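Local coordinates for protein putative serine phosphatase (Pseudomonas aeruginosa, PDB 6K4E) that probably acts as a magnesium-dependent PP2C-type phosphatase that removes phosphate from serine or threonine in the SiaABC pathway controlling biofilm formation, at residues S62-A67 with M123-R128; G174-D179 with I192-S197. One frame throughout, in Å; residues are numbered along the deposited sequence.

Interaction 1 (S62-A67 with M123-R128)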
loop_
_atom_site.group_PDB
_atom_site.type_symbol
_atom_site.label_atom_id
_atom_site.label_comp_id
_atom_site.label_asym_id
_atom_site.label_seq_id
_atom_site.Cartn_x
_atom_site.Cartn_y
_atom_site.Cartn_z
ATOM N N SER B 62 0.189 6.818 10.611
ATOM C CA SER B 62 -1.105 7.469 10.401
ATOM C C SER B 62 -0.957 8.726 9.565
ATOM O O SER B 62 -1.900 9.106 8.888
ATOM C CB SER B 62 -1.831 7.729 11.714
ATOM O OG SER B 62 -1.195 8.739 12.477
ATOM N N LEU B 63 0.254 9.303 9.519
ATOM C CA LEU B 63 0.573 10.468 8.686
ATOM C C LEU B 63 0.597 9.998 7.227
ATOM O O LEU B 63 0.109 10.712 6.340
ATOM C CB LEU B 63 1.929 11.069 9.097
ATOM C CG LEU B 63 1.961 12.164 10.193
ATOM C CD1 LEU B 63 3.314 12.224 10.786
ATOM C CD2 LEU B 63 1.672 13.582 9.643
ATOM N N ILE B 64 1.154 8.783 6.980
ATOM C CA ILE B 64 1.198 8.195 5.640
ATOM C C ILE B 64 -0.245 7.925 5.184
ATOM O O ILE B 64 -0.621 8.345 4.094
ATOM C CB ILE B 64 2.120 6.930 5.553
ATOM C CG1 ILE B 64 3.610 7.305 5.799
ATOM C CG2 ILE B 64 1.964 6.228 4.183
ATOM C CD1 ILE B 64 4.542 6.176 6.159
ATOM N N GLN B 65 -1.057 7.264 6.026
ATOM C CA GLN B 65 -2.455 6.962 5.677
ATOM C C GLN B 65 -3.309 8.243 5.471
ATOM O O GLN B 65 -4.124 8.271 4.566
ATOM C CB GLN B 65 -3.090 5.988 6.673
ATOM C CG GLN B 65 -4.512 5.572 6.291
ATOM C CD GLN B 65 -4.960 4.343 7.018
ATOM O OE1 GLN B 65 -5.029 4.314 8.241
ATOM N NE2 GLN B 65 -5.297 3.305 6.277
ATOM N N ARG B 66 -3.090 9.299 6.250
ATOM C CA ARG B 66 -3.821 10.567 6.082
ATOM C C ARG B 66 -3.482 11.256 4.758
ATOM O O ARG B 66 -4.348 11.855 4.126
ATOM C CB ARG B 66 -3.551 11.506 7.263
ATOM C CG ARG B 66 -4.425 11.164 8.466
ATOM C CD ARG B 66 -4.284 12.167 9.597
ATOM N NE ARG B 66 -5.249 11.883 10.657
ATOM C CZ ARG B 66 -6.490 12.362 10.702
ATOM N NH1 ARG B 66 -6.929 13.183 9.754
ATOM N NH2 ARG B 66 -7.298 12.032 11.703
ATOM N N ALA B 67 -2.224 11.125 4.320
ATOM C CA ALA B 67 -1.723 11.680 3.060
ATOM C C ALA B 67 -2.392 11.089 1.803
ATOM O O ALA B 67 -2.405 11.730 0.747
ATOM C CB ALA B 67 -0.213 11.536 2.982
ATOM N N MET B 123 -3.643 -2.825 3.101
ATOM C CA MET B 123 -4.663 -3.059 2.080
ATOM C C MET B 123 -5.144 -1.732 1.472
ATOM O O MET B 123 -5.344 -1.646 0.272
ATOM C CB MET B 123 -5.843 -3.836 2.695
ATOM C CG MET B 123 -5.545 -5.316 2.975
ATOM S SD MET B 123 -5.070 -6.277 1.501
ATOM C CE MET B 123 -6.572 -6.304 0.661
ATOM N N THR B 124 -5.302 -0.716 2.315
ATOM C CA THR B 124 -5.740 0.646 2.042
ATOM C C THR B 124 -4.766 1.328 1.036
ATOM O O THR B 124 -5.214 2.050 0.141
ATOM C CB THR B 124 -5.920 1.301 3.436
ATOM O OG1 THR B 124 -7.238 1.751 3.642
ATOM C CG2 THR B 124 -4.962 2.350 3.738
ATOM N N MET B 125 -3.452 1.066 1.151
ATOM C CA MET B 125 -2.428 1.633 0.247
ATOM C C MET B 125 -2.581 0.987 -1.136
ATOM O O MET B 125 -2.668 1.691 -2.135
ATOM C CB MET B 125 -0.986 1.428 0.774
ATOM C CG MET B 125 -0.718 1.969 2.156
ATOM S SD MET B 125 -0.779 3.786 2.201
ATOM C CE MET B 125 -2.011 4.008 3.400
ATOM N N LEU B 126 -2.679 -0.335 -1.170
ATOM C CA LEU B 126 -2.865 -1.101 -2.399
ATOM C C LEU B 126 -4.157 -0.701 -3.098
ATOM O O LEU B 126 -4.118 -0.399 -4.294
ATOM C CB LEU B 126 -2.843 -2.607 -2.107
ATOM C CG LEU B 126 -1.506 -3.189 -1.657
ATOM C CD1 LEU B 126 -1.676 -4.639 -1.196
ATOM C CD2 LEU B 126 -0.473 -3.127 -2.786
ATOM N N ALA B 127 -5.285 -0.628 -2.343
ATOM C CA ALA B 127 -6.591 -0.263 -2.880
ATOM C C ALA B 127 -6.638 1.179 -3.394
ATOM O O ALA B 127 -7.266 1.426 -4.417
ATOM C CB ALA B 127 -7.671 -0.496 -1.846
ATOM N N ARG B 128 -5.949 2.120 -2.719
ATOM C CA ARG B 128 -5.905 3.514 -3.165
ATOM C C ARG B 128 -5.247 3.597 -4.553
ATOM O O ARG B 128 -5.791 4.246 -5.446
ATOM C CB ARG B 128 -5.192 4.417 -2.133
ATOM C CG ARG B 128 -4.620 5.741 -2.693
ATOM C CD ARG B 128 -5.678 6.782 -3.058
ATOM N NE ARG B 128 -5.172 7.728 -4.056
ATOM C CZ ARG B 128 -4.630 8.909 -3.789
ATOM N NH1 ARG B 128 -4.536 9.337 -2.541
ATOM N NH2 ARG B 128 -4.187 9.675 -4.771
HETATM O O HOH W 1 -3.631 11.969 -2.057
#
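T124 faces Q65 across the gap between helices 49-67 and 117-138, and the two side chains meet at about a right angle. T124 CG2 lies 4.1 Å from Q65 CG. That methyl is turned away from any staggered position (chi1 of T124 -121°) and comes too close to the amide nitrogen of Q65, so the fine detail of the whole pair is doubtful. What holds the amide is the hydrogen bond from NE2 to the carbonyl oxygen of G93. Q65 spans the gap because its CG stands anti to the backbone N (chi1 -176°) and the chain stays extended.

M125 follows with a bent chain, turning at both chi2 and chi3, which folds its terminal methyl onto the opposite helix. CE rests 3.8 Å from CA of Q65 and 4.0 Å from its CB, while SD reaches CG2 of I64 at 4.2 Å. The thioether thus bridges two successive residues by apolar contact alone.

R128 contributes through a water, which lies at the edge of the guanidinium, in its plane. The water accepts from R128 NH1 (2.8 Å) and donates to A67 O. The guanidinium has two further ties, to the carbonyl of I68 from NH1 and to the carboxylate of D132 from NE.

The segments run nearly parallel, crossing at 24° with their axes 10.8 Å apart. F96 of strand 95-101 packs against T124 and R128, V92 lies beside Q65, and M125 and L167 of the second subunit pack on M125 and I64, respectively, placing this helix pair at the dimer interface.

Interaction 2 (G174-D179 with I192-S197)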
loop_
_atom_site.group_PDB
_atom_site.type_symbol
_atom_site.label_atom_id
_atom_site.label_comp_id
_atom_site.label_asym_id
_atom_site.label_seq_id
_atom_site.Cartn_x
_atom_site.Cartn_y
_atom_site.Cartn_z
ATOM N N GLY B 174 -18.284 1.371 -1.880
ATOM C CA GLY B 174 -19.466 2.046 -2.385
ATOM C C GLY B 174 -18.931 3.226 -3.158
ATOM O O GLY B 174 -18.220 4.046 -2.582
ATOM N N LEU B 175 -19.178 3.264 -4.465
ATOM C CA LEU B 175 -18.700 4.322 -5.352
ATOM C C LEU B 175 -19.848 5.004 -6.024
ATOM O O LEU B 175 -20.719 4.337 -6.561
ATOM C CB LEU B 175 -17.808 3.741 -6.450
ATOM C CG LEU B 175 -16.335 3.657 -6.194
ATOM C CD1 LEU B 175 -15.688 3.037 -7.360
ATOM C CD2 LEU B 175 -15.725 5.042 -5.995
ATOM N N VAL B 176 -19.813 6.329 -6.071
ATOM C CA VAL B 176 -20.876 7.124 -6.670
ATOM C C VAL B 176 -20.335 8.142 -7.680
ATOM O O VAL B 176 -19.454 8.932 -7.341
ATOM C CB VAL B 176 -21.689 7.830 -5.547
ATOM C CG1 VAL B 176 -22.724 8.787 -6.115
ATOM C CG2 VAL B 176 -22.352 6.830 -4.592
ATOM N N TRP B 177 -20.916 8.177 -8.884
ATOM C CA TRP B 177 -20.619 9.239 -9.834
ATOM C C TRP B 177 -21.825 10.207 -9.767
ATOM O O TRP B 177 -22.941 9.823 -10.118
ATOM C CB TRP B 177 -20.375 8.724 -11.279
ATOM C CG TRP B 177 -20.496 9.815 -12.302
ATOM C CD1 TRP B 177 -21.522 9.993 -13.177
ATOM C CD2 TRP B 177 -19.618 10.939 -12.481
ATOM N NE1 TRP B 177 -21.309 11.122 -13.933
ATOM C CE2 TRP B 177 -20.169 11.743 -13.502
ATOM C CE3 TRP B 177 -18.381 11.315 -11.925
ATOM C CZ2 TRP B 177 -19.566 12.934 -13.929
ATOM C CZ3 TRP B 177 -17.772 12.476 -12.370
ATOM C CH2 TRP B 177 -18.368 13.276 -13.354
ATOM N N VAL B 178 -21.603 11.426 -9.248
ATOM C CA VAL B 178 -22.620 12.479 -9.144
ATOM C C VAL B 178 -22.508 13.311 -10.398
ATOM O O VAL B 178 -21.554 14.067 -10.538
ATOM C CB VAL B 178 -22.443 13.357 -7.875
ATOM C CG1 VAL B 178 -23.466 14.501 -7.819
ATOM C CG2 VAL B 178 -22.508 12.506 -6.619
ATOM N N ASP B 179 -23.418 13.121 -11.339
ATOM C CA ASP B 179 -23.381 13.872 -12.587
ATOM C C ASP B 179 -24.259 15.118 -12.424
ATOM O O ASP B 179 -25.450 15.067 -12.671
ATOM C CB ASP B 179 -23.831 12.970 -13.750
ATOM C CG ASP B 179 -23.567 13.505 -15.127
ATOM O OD1 ASP B 179 -23.617 14.751 -15.306
ATOM O OD2 ASP B 179 -23.419 12.690 -16.051
ATOM N N ILE B 192 -21.659 -2.397 0.410
ATOM C CA ILE B 192 -21.811 -1.014 0.883
ATOM C C ILE B 192 -23.002 -0.400 0.176
ATOM O O ILE B 192 -23.186 -0.601 -1.023
ATOM C CB ILE B 192 -20.514 -0.135 0.856
ATOM C CG1 ILE B 192 -19.587 -0.568 2.050
ATOM C CG2 ILE B 192 -20.848 1.413 0.962
ATOM C CD1 ILE B 192 -18.373 0.119 2.224
ATOM N N SER B 193 -23.846 0.282 0.954
ATOM C CA SER B 193 -25.076 0.910 0.474
ATOM C C SER B 193 -24.923 2.400 0.353
ATOM O O SER B 193 -24.123 3.012 1.074
ATOM C CB SER B 193 -26.222 0.643 1.451
ATOM O OG SER B 193 -26.408 -0.738 1.705
ATOM N N LEU B 194 -25.729 2.995 -0.516
ATOM C CA LEU B 194 -25.852 4.434 -0.605
ATOM C C LEU B 194 -27.198 4.787 0.043
ATOM O O LEU B 194 -28.233 4.286 -0.370
ATOM C CB LEU B 194 -25.770 4.955 -2.044
ATOM C CG LEU B 194 -26.023 6.468 -2.222
ATOM C CD1 LEU B 194 -24.869 7.293 -1.730
ATOM C CD2 LEU B 194 -26.270 6.784 -3.632
ATOM N N TYR B 195 -27.166 5.609 1.095
ATOM C CA TYR B 195 -28.347 6.066 1.772
ATOM C C TYR B 195 -28.609 7.491 1.239
ATOM O O TYR B 195 -27.660 8.218 0.959
ATOM C CB TYR B 195 -28.082 6.110 3.269
ATOM C CG TYR B 195 -28.293 4.793 3.979
ATOM C CD1 TYR B 195 -29.554 4.420 4.436
ATOM C CD2 TYR B 195 -27.220 3.941 4.251
ATOM C CE1 TYR B 195 -29.757 3.215 5.101
ATOM C CE2 TYR B 195 -27.411 2.729 4.917
ATOM C CZ TYR B 195 -28.686 2.371 5.341
ATOM O OH TYR B 195 -28.905 1.218 6.054
ATOM N N ALA B 196 -29.874 7.852 1.027
ATOM C CA ALA B 196 -30.284 9.183 0.543
ATOM C C ALA B 196 -31.478 9.601 1.343
ATOM O O ALA B 196 -32.352 8.773 1.599
ATOM C CB ALA B 196 -30.666 9.133 -0.926
ATOM N N SER B 197 -31.529 10.874 1.740
ATOM C CA SER B 197 -32.638 11.387 2.513
ATOM C C SER B 197 -32.905 12.877 2.254
ATOM O O SER B 197 -31.975 13.658 2.065
ATOM C CB SER B 197 -32.431 11.122 3.999
ATOM O OG SER B 197 -33.625 11.471 4.670
#
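G174 and I192 bring their CA atoms to within 5.1 Å, and from this point the two segments diverge, so that the CA atoms of V176 and L194 are already 8.3 Å apart and those of D179 and S197 17.9 Å.

At the close end the beta-branch of I192 lies over the backbone of G174. CG2 of I192 sits 3.7 Å from the glycine CA, and CB of I192 is 3.8 Å from the glycine N. With no side chain on G174, the methyl comes directly onto its main chain; chi1 of -75° swings CG2 anti to the backbone N of I192, on the side facing the glycine.

Two residues further along, V176 and L194 cross at about a right angle. One methyl of the valine, CG2, meets both branches of the leucine, 3.8 Å from CD1 and 4.0 Å from CD2, so the contact is a methyl set against the forked end of L194. L185 and F187 of strand 184-190 touch both side chains and widen this apolar patch, while L205 packs on L194 from strand 202-205.

The segments share no hydrogen bonds: G174, V176 and V178 pair by their backbones with strand 105-113, L175 and W177 with strand 184-190. Strands 171-179 and 194-197 belong to different five-stranded antiparallel sheets, and the contact is therefore one of facing layers. Two such sheets packed face to face, with helices outside them, form the central beta-sandwich of the PP2C fold.

How the interactions relate
Interactions 1 and 2 are consecutive along the chain, with centres 22 Å apart on opposite sides of the chain's centre. Their nearest atoms remain about 9 Å apart, so neither touches the other. Both lie near bound magnesium: the side chain of T124 in interaction 1 is about 8 Å from an ion and that of I192 in interaction 2 about 7 Å from one, though neither residue is a ligand. The metal ligands come from elsewhere, D112, C113 and G115 at one site and D112, D238 and D291 at another. Interaction 1 is helix-helix packing at the dimer interface, whereas interaction 2 is sheet-to-sheet packing inside one chain, touched by no other chain of the assembly.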